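Local atomic coordinates of malonate decarboxylase subunit alpha (Acinetobacter baumannii ATCC 17978, PDB entry 6MPR), a protein that probably acts as the acyl-carrier-protein transferase subunit of malonate decarboxylase, exchanging acetyl for malonyl on the carrier protein so that malonate can be decarboxylated. Residues Thr174-Glu179 / Asp343-Ser348. Sequence-based numbering, arbitrary orientation.
Sequences TGPSTE and DGALRS
Ser348 pins the turn of Thr174-Glu179 through its hydroxyl: OG donates to Pro176 O at 2.6 Å, from well above the carbonyl plane, and accepts from Glu179 N at 3.1 Å along a nearly straight line (173°). A chi1 of 52° sets OG between the backbone N and carbonyl carbon of Ser348, from where it reaches both Pro176 O and Glu179 N. Beside it, Thr178 CB rests against Ser348 O (3.2 Å), an oxygen buried without a hydrogen-bond partner, while Thr178 CG2 lies 3.9 Å above one face of the Arg347 guanidinium, toward the rim. At the other end, Pro176 CB packs on Leu346 CB at 4.0 Å, and Pro176 CD faces Ala345 CB.

Behind this surface, Thr178 OG1 receives a bond from Thr174 OG1 and donates in plane to a lone pair of Gly175 O (2.7 Å), which also accepts from Thr178 N. Salt bridges run from Glu179 to Arg350 and from Arg347 to Asp213 and to Glu186 of the second subunit, carrying the contact to the dimer interface. Arg211 donates to Leu346 O and forms a salt bridge with Asp343 OD1; Asp343 OD2 accepts from Ala345 N, closing an Asx turn. The two buried loops, leading into helices 181-189 and 350-359, are thus joined by a serine hydroxyl bridging backbone C=O and N-H groups of the short turn 174-179.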
loop_
_atom_site.group_PDB
_atom_site.type_symbol
_atom_site.label_atom_id
_atom_site.label_comp_id
_atom_site.label_asym_id
_atom_site.label_seq_id
_atom_site.Cartn_x
_atom_site.Cartn_y
_atom_site.Cartn_z
ATOM N N THR A 174 11.547 -11.719 15.126
ATOM C CA THR A 174 10.598 -12.472 14.307
ATOM C C THR A 174 11.224 -13.104 13.061
ATOM O O THR A 174 10.647 -14.051 12.509
ATOM C CB THR A 174 9.425 -11.569 13.879
ATOM O OG1 THR A 174 9.918 -10.371 13.260
ATOM C CG2 THR A 174 8.591 -11.165 15.076
ATOM N N GLY A 175 12.362 -12.589 12.590
ATOM C CA GLY A 175 13.191 -13.279 11.620
ATOM C C GLY A 175 12.525 -13.538 10.280
ATOM O O GLY A 175 11.780 -12.700 9.750
ATOM N N PRO A 176 12.786 -14.716 9.704
ATOM C CA PRO A 176 12.161 -15.051 8.410
ATOM C C PRO A 176 10.646 -15.003 8.443
ATOM O O PRO A 176 10.025 -14.770 7.402
ATOM C CB PRO A 176 12.662 -16.475 8.125
ATOM C CG PRO A 176 13.954 -16.577 8.914
ATOM C CD PRO A 176 13.743 -15.743 10.156
ATOM N N SER A 177 10.023 -15.182 9.608
ATOM C CA SER A 177 8.569 -15.188 9.694
ATOM C C SER A 177 8.011 -13.885 10.250
ATOM O O SER A 177 6.968 -13.889 10.919
ATOM C CB SER A 177 8.096 -16.387 10.520
ATOM O OG SER A 177 8.409 -17.565 9.825
ATOM N N THR A 178 8.698 -12.769 9.993
ATOM C CA THR A 178 8.194 -11.455 10.375
ATOM C C THR A 178 6.783 -11.226 9.828
ATOM O O THR A 178 5.875 -10.833 10.571
ATOM C CB THR A 178 9.171 -10.382 9.892
ATOM O OG1 THR A 178 10.414 -10.501 10.620
ATOM C CG2 THR A 178 8.597 -8.997 10.123
ATOM N N GLU A 179 6.571 -11.504 8.533
ATOM C CA GLU A 179 5.238 -11.470 7.928
ATOM C C GLU A 179 4.460 -10.196 8.251
ATOM O O GLU A 179 4.943 -9.087 7.967
ATOM C CB GLU A 179 4.416 -12.707 8.353
ATOM C CG GLU A 179 4.912 -14.024 7.684
ATOM C CD GLU A 179 4.017 -15.232 7.996
ATOM O OE1 GLU A 179 2.843 -15.263 7.545
ATOM O OE2 GLU A 179 4.492 -16.151 8.698
ATOM N N ASP A 343 22.512 -10.065 10.673
ATOM C CA ASP A 343 22.601 -11.346 11.364
ATOM C C ASP A 343 22.637 -12.528 10.394
ATOM O O ASP A 343 23.099 -13.614 10.770
ATOM C CB ASP A 343 21.426 -11.500 12.335
ATOM C CG ASP A 343 20.082 -11.682 11.622
ATOM O OD1 ASP A 343 19.468 -10.675 11.227
ATOM O OD2 ASP A 343 19.635 -12.839 11.453
ATOM N N GLY A 344 22.156 -12.353 9.164
ATOM C CA GLY A 344 22.166 -13.400 8.159
ATOM C C GLY A 344 20.796 -13.882 7.710
ATOM O O GLY A 344 20.670 -14.390 6.587
ATOM N N ALA A 345 19.755 -13.729 8.525
ATOM C CA ALA A 345 18.469 -14.366 8.247
ATOM C C ALA A 345 17.517 -13.462 7.449
ATOM O O ALA A 345 17.539 -12.231 7.567
ATOM C CB ALA A 345 17.792 -14.783 9.556
ATOM N N LEU A 346 16.665 -14.109 6.644
ATOM C CA LEU A 346 15.603 -13.436 5.903
ATOM C C LEU A 346 14.822 -12.460 6.779
ATOM O O LEU A 346 14.556 -12.732 7.951
ATOM C CB LEU A 346 14.636 -14.485 5.336
ATOM C CG LEU A 346 13.369 -14.033 4.592
ATOM C CD1 LEU A 346 13.721 -13.314 3.284
ATOM C CD2 LEU A 346 12.396 -15.210 4.329
ATOM N N ARG A 347 14.432 -11.327 6.186
ATOM C CA ARG A 347 13.440 -10.410 6.761
ATOM C C ARG A 347 12.281 -10.336 5.772
ATOM O O ARG A 347 12.360 -9.637 4.755
ATOM C CB ARG A 347 14.046 -9.027 7.030
ATOM C CG ARG A 347 13.073 -7.874 7.179
ATOM C CD ARG A 347 12.658 -7.566 8.631
ATOM N NE ARG A 347 11.804 -6.372 8.656
ATOM C CZ ARG A 347 11.228 -5.845 9.738
ATOM N NH1 ARG A 347 11.403 -6.390 10.946
ATOM N NH2 ARG A 347 10.469 -4.765 9.605
ATOM N N SER A 348 11.228 -11.103 6.037
ATOM C CA SER A 348 10.004 -10.921 5.282
ATOM C C SER A 348 9.261 -9.703 5.814
ATOM O O SER A 348 9.538 -9.192 6.903
ATOM C CB SER A 348 9.117 -12.150 5.387
ATOM O OG SER A 348 8.925 -12.490 6.742
#